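DUF115 domain-containing protein (Magnetospirillum magneticum AMB-1, PDB 5MU5) is a Maf glycosyltransferase that probably transfers sugars to flagellin and is involved in the formation of bacterial flagella. Local coordinates at residues Val364-Leu372 / Pro380-Gly390; Leu239-Thr249 / Phe592-Met600. All coordinates share one frame; numbering follows the deposited sequence.

Contact 1. Residues Val364-Leu372 / Pro380-Gly390; sequences VVYYFRPAL and PGIEYSLDDSG
At the C-terminal end of strand 363-367, in the mixed, mainly parallel sheet of the MptE-like region, Y367 ends the strand and F368 begins the loop that follows; both pack on the loop 380-390. This loop returns from helix 373-378 and leads into helix 393-404. The backbones are joined by F368 N, which donates to Y384 O at 3.0 Å with an angle of 166° at the hydrogen.

The two aromatic rings are each met over one face by an aliphatic group. L386 puts CD1 over the Y367 ring, 3.8 Å from the centroid and 14° off the normal, so the carbon sits nearly above the ring. This is a CH-pi contact. Y367 turns this face to L386 with CG set between the backbone N and the carbonyl carbon (chi1 74°). Helix 393-404 backs L386 through T399 and A403.

P380 makes the matching contact on F368: its CD stands 3.8 Å from the ring centroid, displaced toward CE1. The carbonyl oxygen of Y384 lies at the edge of the same ring, near its plane. Y375 and F378 of helix 373-378 also touch F368, so this ring is packed against the helix that connects the two segments.

The loop is braced from within. S385 OG donates to I382 O at 2.7 Å, and S385 N uses the same oxygen, so two donors from one residue grip it. R369 extends its chain past S389, and its NH2 comes to 3.9 Å from G390 CA. The phenol end of Y367 is fixed in this buried contact by a hydroxyl pair: Y367 OH and S389 OG share a hydrogen bond of 3.1 Å.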
ATOM      1  N   VAL A 364      20.863 -19.016  11.059  1.00 42.13           N
ATOM      2  CA  VAL A 364      19.876 -18.018  10.691  1.00 42.68           C
ATOM      3  C   VAL A 364      20.166 -17.392   9.332  1.00 39.00           C
ATOM      4  O   VAL A 364      21.275 -16.968   9.070  1.00 39.47           O
ATOM      5  CB  VAL A 364      19.841 -16.891  11.752  1.00 46.80           C
ATOM      6  CG1 VAL A 364      18.789 -15.842  11.416  1.00 48.25           C
ATOM      7  CG2 VAL A 364      19.542 -17.468  13.129  1.00 47.72           C
ATOM      8  N   VAL A 365      19.147 -17.341   8.488  1.00 36.51           N
ATOM      9  CA  VAL A 365      19.200 -16.691   7.197  1.00 36.13           C
ATOM     10  C   VAL A 365      18.127 -15.595   7.141  1.00 37.51           C
ATOM     11  O   VAL A 365      16.971 -15.825   7.512  1.00 34.85           O
ATOM     12  CB  VAL A 365      18.910 -17.667   6.058  1.00 37.43           C
ATOM     13  CG1 VAL A 365      19.049 -16.953   4.725  1.00 37.15           C
ATOM     14  CG2 VAL A 365      19.855 -18.861   6.125  1.00 38.00           C
ATOM     15  N   TYR A 366      18.519 -14.411   6.676  1.00 36.63           N
ATOM     16  CA  TYR A 366      17.623 -13.284   6.572  1.00 35.79           C
ATOM     17  C   TYR A 366      17.312 -12.942   5.121  1.00 35.96           C
ATOM     18  O   TYR A 366      18.160 -13.059   4.265  1.00 37.00           O
ATOM     19  CB  TYR A 366      18.236 -12.029   7.205  1.00 36.17           C
ATOM     20  CG  TYR A 366      18.430 -12.135   8.677  1.00 36.72           C
ATOM     21  CD1 TYR A 366      17.354 -12.281   9.518  1.00 36.22           C
ATOM     22  CD2 TYR A 366      19.709 -12.103   9.229  1.00 38.88           C
ATOM     23  CE1 TYR A 366      17.533 -12.391  10.870  1.00 38.26           C
ATOM     24  CE2 TYR A 366      19.905 -12.226  10.580  1.00 37.77           C
ATOM     25  CZ  TYR A 366      18.818 -12.358  11.393  1.00 39.26           C
ATOM     26  OH  TYR A 366      19.012 -12.481  12.735  1.00 42.72           O
ATOM     27  N   TYR A 367      16.094 -12.491   4.861  1.00 34.73           N
ATOM     28  CA  TYR A 367      15.790 -11.850   3.593  1.00 35.56           C
ATOM     29  C   TYR A 367      15.389 -10.418   3.968  1.00 36.68           C
ATOM     30  O   TYR A 367      15.050 -10.131   5.127  1.00 35.45           O
ATOM     31  CB  TYR A 367      14.693 -12.579   2.843  1.00 36.12           C
ATOM     32  CG  TYR A 367      13.318 -12.377   3.413  1.00 36.85           C
ATOM     33  CD1 TYR A 367      12.842 -13.173   4.419  1.00 39.67           C
ATOM     34  CD2 TYR A 367      12.500 -11.362   2.938  1.00 39.28           C
ATOM     35  CE1 TYR A 367      11.570 -12.964   4.954  1.00 41.76           C
ATOM     36  CE2 TYR A 367      11.238 -11.154   3.451  1.00 39.85           C
ATOM     37  CZ  TYR A 367      10.780 -11.950   4.461  1.00 39.73           C
ATOM     38  OH  TYR A 367       9.510 -11.730   4.940  1.00 46.87           O
ATOM     39  N   PHE A 368      15.458  -9.522   3.001  1.00 36.26           N
ATOM     40  CA  PHE A 368      15.159  -8.127   3.253  1.00 39.24           C
ATOM     41  C   PHE A 368      13.749  -7.782   2.857  1.00 42.64           C
ATOM     42  O   PHE A 368      13.359  -7.872   1.695  1.00 41.71           O
ATOM     43  CB  PHE A 368      16.207  -7.225   2.605  1.00 38.80           C
ATOM     44  CG  PHE A 368      17.501  -7.327   3.294  1.00 39.05           C
ATOM     45  CD1 PHE A 368      18.375  -8.332   2.969  1.00 39.44           C
ATOM     46  CD2 PHE A 368      17.780  -6.510   4.373  1.00 40.57           C
ATOM     47  CE1 PHE A 368      19.543  -8.490   3.670  1.00 41.34           C
ATOM     48  CE2 PHE A 368      18.967  -6.638   5.067  1.00 41.95           C
ATOM     49  CZ  PHE A 368      19.848  -7.635   4.715  1.00 42.80           C
ATOM     50  N   ARG A 369      12.969  -7.421   3.867  1.00 44.32           N
ATOM     51  CA  ARG A 369      11.598  -7.081   3.644  1.00 46.76           C
ATOM     52  C   ARG A 369      11.479  -5.649   3.101  1.00 44.46           C
ATOM     53  O   ARG A 369      11.926  -4.714   3.735  1.00 44.64           O
ATOM     54  CB  ARG A 369      10.793  -7.255   4.917  1.00 49.39           C
ATOM     55  CG  ARG A 369       9.354  -7.356   4.550  1.00 50.25           C
ATOM     56  CD  ARG A 369       8.430  -7.500   5.715  1.00 53.60           C
ATOM     57  NE  ARG A 369       7.091  -7.673   5.159  1.00 54.22           N
ATOM     58  CZ  ARG A 369       5.999  -7.841   5.878  1.00 53.89           C
ATOM     59  NH1 ARG A 369       6.089  -7.875   7.195  1.00 53.90           N
ATOM     60  NH2 ARG A 369       4.822  -7.983   5.275  1.00 57.69           N
ATOM     61  N   PRO A 370      10.873  -5.489   1.920  1.00 43.24           N
ATOM     62  CA  PRO A 370      10.852  -4.183   1.275  1.00 45.20           C
ATOM     63  C   PRO A 370       9.906  -3.157   1.906  1.00 44.56           C
ATOM     64  O   PRO A 370       9.164  -3.476   2.831  1.00 46.37           O
ATOM     65  CB  PRO A 370      10.432  -4.513  -0.170  1.00 45.46           C
ATOM     66  CG  PRO A 370       9.705  -5.808  -0.090  1.00 45.13           C
ATOM     67  CD  PRO A 370      10.257  -6.545   1.092  1.00 44.68           C
ATOM     68  N   ALA A 371       9.987  -1.915   1.431  1.00 43.21           N
ATOM     69  CA  ALA A 371       9.042  -0.864   1.825  1.00 43.66           C
ATOM     70  C   ALA A 371       9.113  -0.481   3.308  1.00 43.13           C
ATOM     71  O   ALA A 371       8.092  -0.232   3.950  1.00 43.48           O
ATOM     72  CB  ALA A 371       7.608  -1.274   1.441  1.00 40.48           C
ATOM     73  N   LEU A 372      10.325  -0.422   3.840  1.00 43.28           N
ATOM     74  CA  LEU A 372      10.546  -0.068   5.238  1.00 43.15           C
ATOM     75  C   LEU A 372      11.851   0.689   5.311  1.00 43.24           C
ATOM     76  O   LEU A 372      12.664   0.582   4.411  1.00 44.14           O
ATOM     77  CB  LEU A 372      10.640  -1.323   6.122  1.00 42.12           C
ATOM     78  CG  LEU A 372       9.401  -2.217   6.240  1.00 44.13           C
ATOM     79  CD1 LEU A 372       9.734  -3.564   6.885  1.00 44.60           C
ATOM     80  CD2 LEU A 372       8.301  -1.536   7.031  1.00 43.22           C
ATOM     81  N   PRO A 380      21.288  -5.023   0.803  1.00 44.04           N
ATOM     82  CA  PRO A 380      22.382  -4.917  -0.134  1.00 47.41           C
ATOM     83  C   PRO A 380      21.906  -5.048  -1.574  1.00 47.65           C
ATOM     84  O   PRO A 380      22.728  -5.089  -2.464  1.00 54.03           O
ATOM     85  CB  PRO A 380      23.302  -6.088   0.255  1.00 47.25           C
ATOM     86  CG  PRO A 380      22.397  -7.092   0.872  1.00 46.89           C
ATOM     87  CD  PRO A 380      21.171  -6.377   1.375  1.00 45.23           C
ATOM     88  N   GLY A 381      20.600  -5.123  -1.807  1.00 48.51           N
ATOM     89  CA  GLY A 381      20.065  -5.189  -3.160  1.00 47.57           C
ATOM     90  C   GLY A 381      18.769  -5.972  -3.293  1.00 51.16           C
ATOM     91  O   GLY A 381      18.408  -6.798  -2.445  1.00 51.79           O
ATOM     92  N   ILE A 382      18.093  -5.732  -4.406  1.00 52.23           N
ATOM     93  CA  ILE A 382      16.809  -6.340  -4.689  1.00 53.44           C
ATOM     94  C   ILE A 382      16.862  -7.869  -4.749  1.00 49.51           C
ATOM     95  O   ILE A 382      15.908  -8.536  -4.350  1.00 46.06           O
ATOM     96  CB  ILE A 382      16.199  -5.739  -5.982  1.00 58.95           C
ATOM     97  CG1 ILE A 382      14.724  -6.120  -6.135  1.00 60.88           C
ATOM     98  CG2 ILE A 382      16.994  -6.147  -7.218  1.00 60.99           C
ATOM     99  CD1 ILE A 382      13.809  -5.505  -5.092  1.00 62.86           C
ATOM    100  N   GLU A 383      17.978  -8.424  -5.209  1.00 48.94           N
ATOM    101  CA  GLU A 383      18.135  -9.890  -5.277  1.00 49.08           C
ATOM    102  C   GLU A 383      18.111 -10.625  -3.919  1.00 46.90           C
ATOM    103  O   GLU A 383      18.071 -11.853  -3.886  1.00 45.57           O
ATOM    104  CB  GLU A 383      19.398 -10.287  -6.070  1.00 51.62           C
ATOM    105  CG  GLU A 383      20.747  -9.940  -5.448  1.00 54.00           C
ATOM    106  CD  GLU A 383      21.309  -8.606  -5.913  1.00 60.82           C
ATOM    107  OE1 GLU A 383      20.600  -7.564  -5.836  1.00 64.14           O
ATOM    108  OE2 GLU A 383      22.484  -8.598  -6.354  1.00 63.83           O
ATOM    109  N   TYR A 384      18.150  -9.889  -2.808  1.00 46.68           N
ATOM    110  CA  TYR A 384      18.113 -10.494  -1.478  1.00 44.76           C
ATOM    111  C   TYR A 384      16.779 -10.258  -0.762  1.00 43.09           C
ATOM    112  O   TYR A 384      16.668 -10.471   0.446  1.00 40.49           O
ATOM    113  CB  TYR A 384      19.283  -9.982  -0.621  1.00 45.39           C
ATOM    114  CG  TYR A 384      20.632 -10.094  -1.293  1.00 45.52           C
ATOM    115  CD1 TYR A 384      21.305 -11.313  -1.361  1.00 47.90           C
ATOM    116  CD2 TYR A 384      21.254  -8.977  -1.844  1.00 46.21           C
ATOM    117  CE1 TYR A 384      22.550 -11.413  -1.970  1.00 48.77           C
ATOM    118  CE2 TYR A 384      22.496  -9.069  -2.459  1.00 46.92           C
ATOM    119  CZ  TYR A 384      23.126 -10.284  -2.523  1.00 47.40           C
ATOM    120  OH  TYR A 384      24.328 -10.381  -3.128  1.00 50.86           O
ATOM    121  N   SER A 385      15.770  -9.811  -1.501  1.00 44.03           N
ATOM    122  CA  SER A 385      14.437  -9.617  -0.931  1.00 46.19           C
ATOM    123  C   SER A 385      13.479 -10.599  -1.566  1.00 45.25           C
ATOM    124  O   SER A 385      13.834 -11.308  -2.509  1.00 44.82           O
ATOM    125  CB  SER A 385      13.917  -8.187  -1.146  1.00 47.80           C
ATOM    126  OG  SER A 385      14.001  -7.835  -2.500  1.00 54.01           O
ATOM    127  N   LEU A 386      12.281 -10.650  -1.000  1.00 44.08           N
ATOM    128  CA  LEU A 386      11.204 -11.448  -1.514  1.00 45.11           C
ATOM    129  C   LEU A 386      10.002 -10.551  -1.777  1.00 49.12           C
ATOM    130  O   LEU A 386       9.803  -9.553  -1.086  1.00 49.45           O
ATOM    131  CB  LEU A 386      10.819 -12.523  -0.503  1.00 42.87           C
ATOM    132  CG  LEU A 386      11.903 -13.538  -0.168  1.00 42.04           C
ATOM    133  CD1 LEU A 386      11.418 -14.409   0.964  1.00 42.77           C
ATOM    134  CD2 LEU A 386      12.290 -14.386  -1.374  1.00 42.01           C
ATOM    135  N   ASP A 387       9.251 -10.914  -2.814  1.00 52.47           N
ATOM    136  CA  ASP A 387       7.953 -10.352  -3.122  1.00 53.70           C
ATOM    137  C   ASP A 387       6.909 -11.276  -2.517  1.00 52.64           C
ATOM    138  O   ASP A 387       7.131 -12.498  -2.414  1.00 48.30           O
ATOM    139  CB  ASP A 387       7.722 -10.341  -4.631  1.00 60.04           C
ATOM    140  CG  ASP A 387       8.611  -9.364  -5.355  1.00 69.08           C
ATOM    141  OD1 ASP A 387       9.031  -8.362  -4.736  1.00 74.73           O
ATOM    142  OD2 ASP A 387       8.880  -9.597  -6.558  1.00 76.77           O
ATOM    143  N   ASP A 388       5.763 -10.703  -2.154  1.00 47.15           N
ATOM    144  CA  ASP A 388       4.653 -11.462  -1.595  1.00 46.36           C
ATOM    145  C   ASP A 388       5.094 -12.297  -0.402  1.00 42.61           C
ATOM    146  O   ASP A 388       4.611 -13.404  -0.205  1.00 44.35           O
ATOM    147  CB  ASP A 388       3.979 -12.333  -2.678  1.00 49.02           C
ATOM    148  CG  ASP A 388       3.296 -11.495  -3.782  1.00 55.27           C
ATOM    149  OD1 ASP A 388       2.524 -10.555  -3.442  1.00 55.54           O
ATOM    150  OD2 ASP A 388       3.515 -11.786  -4.988  1.00 58.21           O
ATOM    151  N   SER A 389       6.015 -11.760   0.394  1.00 41.46           N
ATOM    152  CA  SER A 389       6.463 -12.451   1.600  1.00 42.95           C
ATOM    153  C   SER A 389       5.430 -12.294   2.697  1.00 41.17           C
ATOM    154  O   SER A 389       5.497 -13.021   3.695  1.00 38.86           O
ATOM    155  CB  SER A 389       7.847 -11.985   2.089  1.00 42.84           C
ATOM    156  OG  SER A 389       7.838 -10.654   2.540  1.00 45.62           O
ATOM    157  N   GLY A 390       4.493 -11.354   2.505  1.00 38.04           N
ATOM    158  CA  GLY A 390       3.362 -11.135   3.424  1.00 37.98           C
ATOM    159  C   GLY A 390       2.045 -11.408   2.716  1.00 36.32           C
ATOM    160  O   GLY A 390       2.048 -11.702   1.509  1.00 34.45           O
TER

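Contact 2. Residues Leu239-Thr249 / Phe592-Met600; sequences LGFLHDEMEMT and FFVRGTLMM
F593 fits as a knob into a hole formed by L242, E245, M246 and T249. The two helices, 242-249 and 592-600, run nearly antiparallel, 8.2 Å apart at their closest. The F593 ring meets L242 CD1 through CD2 at 3.7 Å and M246 CG through CE2 at 3.9 Å, while T249 OG1 lies 3.6 Å from CE1. Replacing this ring by an alanine would probably open a gap among these four residues and take an apolar partner from L242 and M246.

Beside the knob, L242 N donates to T597 OG1 at 3.0 Å with an angle of 169°. The threonine hydroxyl thus takes an N-H of the first turn of the helix. With OG1 anti to its carbonyl carbon (chi1 -63°), T597 turns the oxygen to that N-H. D91 is a second partner of this oxygen.

G596 lets the chain come close: its CA is 3.3 Å from G240 O, where a side chain would clash. L239 CD2 lies over one face of the R595 guanidinium, and F592 CD1 covers the opposite face. Further out, the backbone N of S373 hydrogen-bonds E245 OE1, and its OG hydrogen-bonds T249 OG1.

A water donates to G240 O and F593 O and accepts from T597 N (2.9 Å). It thus bridges F593 O and T597 N across the kink, where the direct helix bond is missing, and ties in G240 O of the other segment.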
ATOM      1  N   LEU A 239       1.382   4.082   5.328  1.00 45.26           N
ATOM      2  CA  LEU A 239       2.714   4.672   5.538  1.00 45.49           C
ATOM      3  C   LEU A 239       3.124   4.372   6.965  1.00 44.73           C
ATOM      4  O   LEU A 239       2.360   4.561   7.904  1.00 51.81           O
ATOM      5  CB  LEU A 239       2.727   6.171   5.297  1.00 47.24           C
ATOM      6  CG  LEU A 239       2.347   6.658   3.900  1.00 48.34           C
ATOM      7  CD1 LEU A 239       2.239   8.171   3.911  1.00 50.15           C
ATOM      8  CD2 LEU A 239       3.369   6.194   2.880  1.00 49.95           C
ATOM      9  N   GLY A 240       4.325   3.870   7.130  1.00 41.88           N
ATOM     10  CA  GLY A 240       4.805   3.527   8.438  1.00 41.72           C
ATOM     11  C   GLY A 240       5.033   4.733   9.316  1.00 42.14           C
ATOM     12  O   GLY A 240       5.495   5.786   8.862  1.00 49.67           O
ATOM     13  N   PHE A 241       4.738   4.548  10.585  1.00 39.98           N
ATOM     14  CA  PHE A 241       4.886   5.561  11.599  1.00 42.19           C
ATOM     15  C   PHE A 241       6.283   5.568  12.206  1.00 39.45           C
ATOM     16  O   PHE A 241       6.946   4.546  12.284  1.00 42.68           O
ATOM     17  CB  PHE A 241       3.833   5.337  12.686  1.00 44.56           C
ATOM     18  CG  PHE A 241       2.431   5.398  12.169  1.00 50.54           C
ATOM     19  CD1 PHE A 241       2.004   6.498  11.419  1.00 57.83           C
ATOM     20  CD2 PHE A 241       1.518   4.389  12.452  1.00 55.86           C
ATOM     21  CE1 PHE A 241       0.703   6.572  10.941  1.00 59.52           C
ATOM     22  CE2 PHE A 241       0.206   4.459  11.972  1.00 57.17           C
ATOM     23  CZ  PHE A 241      -0.195   5.546  11.213  1.00 57.47           C
ATOM     24  N   LEU A 242       6.702   6.729  12.674  1.00 37.81           N
ATOM     25  CA  LEU A 242       8.037   6.908  13.200  1.00 37.98           C
ATOM     26  C   LEU A 242       8.465   5.782  14.132  1.00 39.39           C
ATOM     27  O   LEU A 242       9.535   5.222  13.971  1.00 38.02           O
ATOM     28  CB  LEU A 242       8.136   8.251  13.938  1.00 37.07           C
ATOM     29  CG  LEU A 242       9.499   8.571  14.540  1.00 38.31           C
ATOM     30  CD1 LEU A 242      10.560   8.627  13.454  1.00 39.42           C
ATOM     31  CD2 LEU A 242       9.475   9.863  15.330  1.00 39.76           C
ATOM     32  N   HIS A 243       7.636   5.458  15.116  1.00 41.39           N
ATOM     33  CA  HIS A 243       8.052   4.505  16.147  1.00 43.24           C
ATOM     34  C   HIS A 243       8.174   3.096  15.636  1.00 42.11           C
ATOM     35  O   HIS A 243       9.050   2.373  16.092  1.00 44.05           O
ATOM     36  CB  HIS A 243       7.140   4.564  17.370  1.00 43.02           C
ATOM     37  CG  HIS A 243       7.193   5.876  18.070  1.00 44.33           C
ATOM     38  ND1 HIS A 243       6.116   6.405  18.747  1.00 45.12           N
ATOM     39  CD2 HIS A 243       8.177   6.802  18.136  1.00 44.40           C
ATOM     40  CE1 HIS A 243       6.453   7.579  19.246  1.00 44.71           C
ATOM     41  NE2 HIS A 243       7.694   7.849  18.879  1.00 44.55           N
ATOM     42  N   ASP A 244       7.313   2.708  14.697  1.00 43.38           N
ATOM     43  CA  ASP A 244       7.440   1.392  14.063  1.00 43.21           C
ATOM     44  C   ASP A 244       8.692   1.351  13.187  1.00 41.55           C
ATOM     45  O   ASP A 244       9.354   0.342  13.116  1.00 40.31           O
ATOM     46  CB  ASP A 244       6.191   1.045  13.236  1.00 46.13           C
ATOM     47  CG  ASP A 244       4.929   0.993  14.086  1.00 52.12           C
ATOM     48  OD1 ASP A 244       4.983   0.395  15.190  1.00 53.10           O
ATOM     49  OD2 ASP A 244       3.884   1.570  13.664  1.00 63.59           O
ATOM     50  N   GLU A 245       9.022   2.449  12.521  1.00 41.66           N
ATOM     51  CA  GLU A 245      10.219   2.470  11.702  1.00 44.01           C
ATOM     52  C   GLU A 245      11.442   2.392  12.591  1.00 42.43           C
ATOM     53  O   GLU A 245      12.427   1.798  12.205  1.00 41.25           O
ATOM     54  CB  GLU A 245      10.276   3.699  10.806  1.00 45.85           C
ATOM     55  CG  GLU A 245       9.158   3.740   9.765  1.00 51.26           C
ATOM     56  CD  GLU A 245       9.251   2.648   8.702  1.00 53.95           C
ATOM     57  OE1 GLU A 245      10.375   2.322   8.263  1.00 57.66           O
ATOM     58  OE2 GLU A 245       8.184   2.136   8.279  1.00 60.96           O
ATOM     59  N   MET A 246      11.380   2.993  13.778  1.00 42.86           N
ATOM     60  CA  MET A 246      12.467   2.869  14.738  1.00 43.34           C
ATOM     61  C   MET A 246      12.659   1.405  15.105  1.00 44.49           C
ATOM     62  O   MET A 246      13.786   0.905  15.098  1.00 45.46           O
ATOM     63  CB  MET A 246      12.213   3.680  16.005  1.00 45.03           C
ATOM     64  CG  MET A 246      12.367   5.176  15.832  1.00 46.93           C
ATOM     65  SD  MET A 246      11.967   6.030  17.364  1.00 47.93           S
ATOM     66  CE  MET A 246      12.628   7.641  16.982  1.00 49.09           C
ATOM     67  N   GLU A 247      11.570   0.708  15.403  1.00 43.08           N
ATOM     68  CA  GLU A 247      11.681  -0.703  15.751  1.00 44.63           C
ATOM     69  C   GLU A 247      12.220  -1.587  14.622  1.00 43.13           C
ATOM     70  O   GLU A 247      12.970  -2.510  14.884  1.00 40.25           O
ATOM     71  CB  GLU A 247      10.343  -1.259  16.211  1.00 45.08           C
ATOM     72  CG  GLU A 247      10.337  -2.763  16.501  1.00 47.44           C
ATOM     73  CD  GLU A 247      11.512  -3.235  17.352  1.00 50.30           C
ATOM     74  OE1 GLU A 247      12.052  -2.413  18.129  1.00 54.28           O
ATOM     75  OE2 GLU A 247      11.909  -4.428  17.245  1.00 48.58           O
ATOM     76  N   MET A 248      11.812  -1.320  13.383  1.00 43.98           N
ATOM     77  CA  MET A 248      12.222  -2.140  12.249  1.00 42.89           C
ATOM     78  C   MET A 248      13.711  -2.010  12.064  1.00 41.75           C
ATOM     79  O   MET A 248      14.400  -3.001  11.867  1.00 43.53           O
ATOM     80  CB  MET A 248      11.574  -1.677  10.944  1.00 43.83           C
ATOM     81  CG  MET A 248      10.068  -1.803  10.822  1.00 46.34           C
ATOM     82  SD  MET A 248       9.418  -3.457  11.034  1.00 48.69           S
ATOM     83  CE  MET A 248       9.036  -3.500  12.783  1.00 48.31           C
ATOM     84  N   THR A 249      14.173  -0.765  12.093  1.00 40.14           N
ATOM     85  CA  THR A 249      15.566  -0.439  11.889  1.00 41.06           C
ATOM     86  C   THR A 249      16.408  -0.932  13.070  1.00 40.74           C
ATOM     87  O   THR A 249      17.534  -1.378  12.857  1.00 41.76           O
ATOM     88  CB  THR A 249      15.745   1.078  11.629  1.00 41.97           C
ATOM     89  OG1 THR A 249      15.159   1.416  10.375  1.00 43.06           O
ATOM     90  CG2 THR A 249      17.188   1.477  11.579  1.00 45.30           C
ATOM     91  N   PHE A 592      11.388   7.390   4.839  1.00 40.06           N
ATOM     92  CA  PHE A 592      10.683   6.296   5.476  1.00 40.20           C
ATOM     93  C   PHE A 592      10.454   6.581   6.936  1.00 36.91           C
ATOM     94  O   PHE A 592       9.413   6.238   7.471  1.00 39.14           O
ATOM     95  CB  PHE A 592      11.445   4.984   5.377  1.00 40.98           C
ATOM     96  CG  PHE A 592      11.192   4.238   4.119  1.00 41.56           C
ATOM     97  CD1 PHE A 592       9.934   3.751   3.850  1.00 44.03           C
ATOM     98  CD2 PHE A 592      12.221   3.994   3.223  1.00 43.80           C
ATOM     99  CE1 PHE A 592       9.690   3.044   2.695  1.00 45.22           C
ATOM    100  CE2 PHE A 592      11.996   3.288   2.068  1.00 43.74           C
ATOM    101  CZ  PHE A 592      10.728   2.811   1.803  1.00 47.23           C
ATOM    102  N   PHE A 593      11.426   7.184   7.591  1.00 36.18           N
ATOM    103  CA  PHE A 593      11.286   7.467   9.023  1.00 37.99           C
ATOM    104  C   PHE A 593      10.146   8.394   9.390  1.00 38.96           C
ATOM    105  O   PHE A 593       9.439   8.130  10.345  1.00 42.44           O
ATOM    106  CB  PHE A 593      12.588   7.997   9.614  1.00 38.11           C
ATOM    107  CG  PHE A 593      13.361   6.965  10.346  1.00 41.41           C
ATOM    108  CD1 PHE A 593      14.013   5.965   9.668  1.00 42.24           C
ATOM    109  CD2 PHE A 593      13.428   6.991  11.734  1.00 45.22           C
ATOM    110  CE1 PHE A 593      14.718   4.998  10.355  1.00 43.77           C
ATOM    111  CE2 PHE A 593      14.120   6.016  12.425  1.00 45.23           C
ATOM    112  CZ  PHE A 593      14.773   5.025  11.732  1.00 42.86           C
ATOM    113  N   VAL A 594       9.946   9.450   8.613  1.00 39.75           N
ATOM    114  CA  VAL A 594       9.034  10.514   9.007  1.00 39.59           C
ATOM    115  C   VAL A 594       7.765  10.711   8.185  1.00 42.73           C
ATOM    116  O   VAL A 594       6.805  11.293   8.697  1.00 48.31           O
ATOM    117  CB  VAL A 594       9.782  11.862   9.051  1.00 40.83           C
ATOM    118  CG1 VAL A 594      10.958  11.767  10.009  1.00 41.52           C
ATOM    119  CG2 VAL A 594      10.245  12.312   7.665  1.00 38.61           C
ATOM    120  N   ARG A 595       7.713  10.213   6.954  1.00 40.15           N
ATOM    121  CA  ARG A 595       6.572  10.530   6.074  1.00 40.01           C
ATOM    122  C   ARG A 595       5.198  10.096   6.585  1.00 39.53           C
ATOM    123  O   ARG A 595       4.214  10.784   6.358  1.00 38.59           O
ATOM    124  CB  ARG A 595       6.778   9.963   4.668  1.00 39.83           C
ATOM    125  CG  ARG A 595       6.767   8.448   4.616  1.00 40.98           C
ATOM    126  CD  ARG A 595       7.233   7.905   3.289  1.00 41.50           C
ATOM    127  NE  ARG A 595       6.919   6.483   3.211  1.00 45.80           N
ATOM    128  CZ  ARG A 595       7.004   5.749   2.108  1.00 48.67           C
ATOM    129  NH1 ARG A 595       7.414   6.292   0.971  1.00 46.93           N
ATOM    130  NH2 ARG A 595       6.684   4.463   2.147  1.00 50.52           N
ATOM    131  N   GLY A 596       5.122   8.947   7.238  1.00 39.01           N
ATOM    132  CA  GLY A 596       3.845   8.438   7.717  1.00 39.71           C
ATOM    133  C   GLY A 596       3.304   9.342   8.800  1.00 40.58           C
ATOM    134  O   GLY A 596       2.126   9.709   8.797  1.00 41.29           O
ATOM    135  N   THR A 597       4.181   9.723   9.714  1.00 40.11           N
ATOM    136  CA  THR A 597       3.791  10.548  10.816  1.00 40.81           C
ATOM    137  C   THR A 597       3.386  11.940  10.333  1.00 43.01           C
ATOM    138  O   THR A 597       2.257  12.380  10.607  1.00 42.13           O
ATOM    139  CB  THR A 597       4.894  10.541  11.860  1.00 41.63           C
ATOM    140  OG1 THR A 597       5.030   9.189  12.344  1.00 40.83           O
ATOM    141  CG2 THR A 597       4.569  11.482  13.019  1.00 42.27           C
ATOM    142  N   LEU A 598       4.254  12.602   9.567  1.00 41.68           N
ATOM    143  CA  LEU A 598       3.933  13.945   9.047  1.00 43.24           C
ATOM    144  C   LEU A 598       2.685  14.009   8.132  1.00 43.58           C
ATOM    145  O   LEU A 598       1.897  14.962   8.218  1.00 39.76           O
ATOM    146  CB  LEU A 598       5.131  14.554   8.323  1.00 45.87           C
ATOM    147  CG  LEU A 598       6.404  14.735   9.157  1.00 48.65           C
ATOM    148  CD1 LEU A 598       7.473  15.396   8.313  1.00 51.03           C
ATOM    149  CD2 LEU A 598       6.160  15.535  10.424  1.00 49.91           C
ATOM    150  N   MET A 599       2.496  13.006   7.276  1.00 42.59           N
ATOM    151  CA  MET A 599       1.338  12.982   6.379  1.00 46.38           C
ATOM    152  C   MET A 599       0.035  12.739   7.122  1.00 45.72           C
ATOM    153  O   MET A 599      -1.008  13.246   6.729  1.00 46.64           O
ATOM    154  CB  MET A 599       1.490  11.943   5.261  1.00 50.98           C
ATOM    155  CG  MET A 599       2.447  12.335   4.136  1.00 57.26           C
ATOM    156  SD  MET A 599       1.956  13.799   3.185  1.00 66.66           S
ATOM    157  CE  MET A 599       2.746  15.110   4.102  1.00 68.42           C
ATOM    158  N   MET A 600       0.085  11.968   8.187  1.00 42.55           N
ATOM    159  CA  MET A 600      -1.088  11.777   8.987  1.00 45.82           C
ATOM    160  C   MET A 600      -1.432  13.037   9.757  1.00 42.56           C
ATOM    161  O   MET A 600      -2.625  13.346   9.920  1.00 38.50           O
ATOM    162  CB  MET A 600      -0.888  10.622   9.938  1.00 53.13           C
ATOM    163  CG  MET A 600      -0.841   9.335   9.164  1.00 64.60           C
ATOM    164  SD  MET A 600      -2.331   9.154   8.167  1.00 77.42           S
ATOM    165  CE  MET A 600      -3.470   8.745   9.510  1.00 77.09           C
TER
HETATM  166  O   HOH W   1       6.671   8.246   9.813  1.00 39.33           O

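In the fold
The centres of contact 1 and contact 2 lie about 19 Å apart. Along the chain, contact 1 is nested inside the long loop closed by contact 2. Contact 1 belongs to the sheet region of the MptE-like range, at strand 363-367. Contact 2 joins helix 242-257 to helix 589-609 of the Maf helical bundle. The two meet directly: A371 and L372 pack on F592, and L372 also packs on E245 and M248. Helix 373-378 follows at once and touches both contacts. The bundle helix thus packs on the loop that follows strand 363-367 and on helix 373-378, which joins the bundle to the MptE-like region.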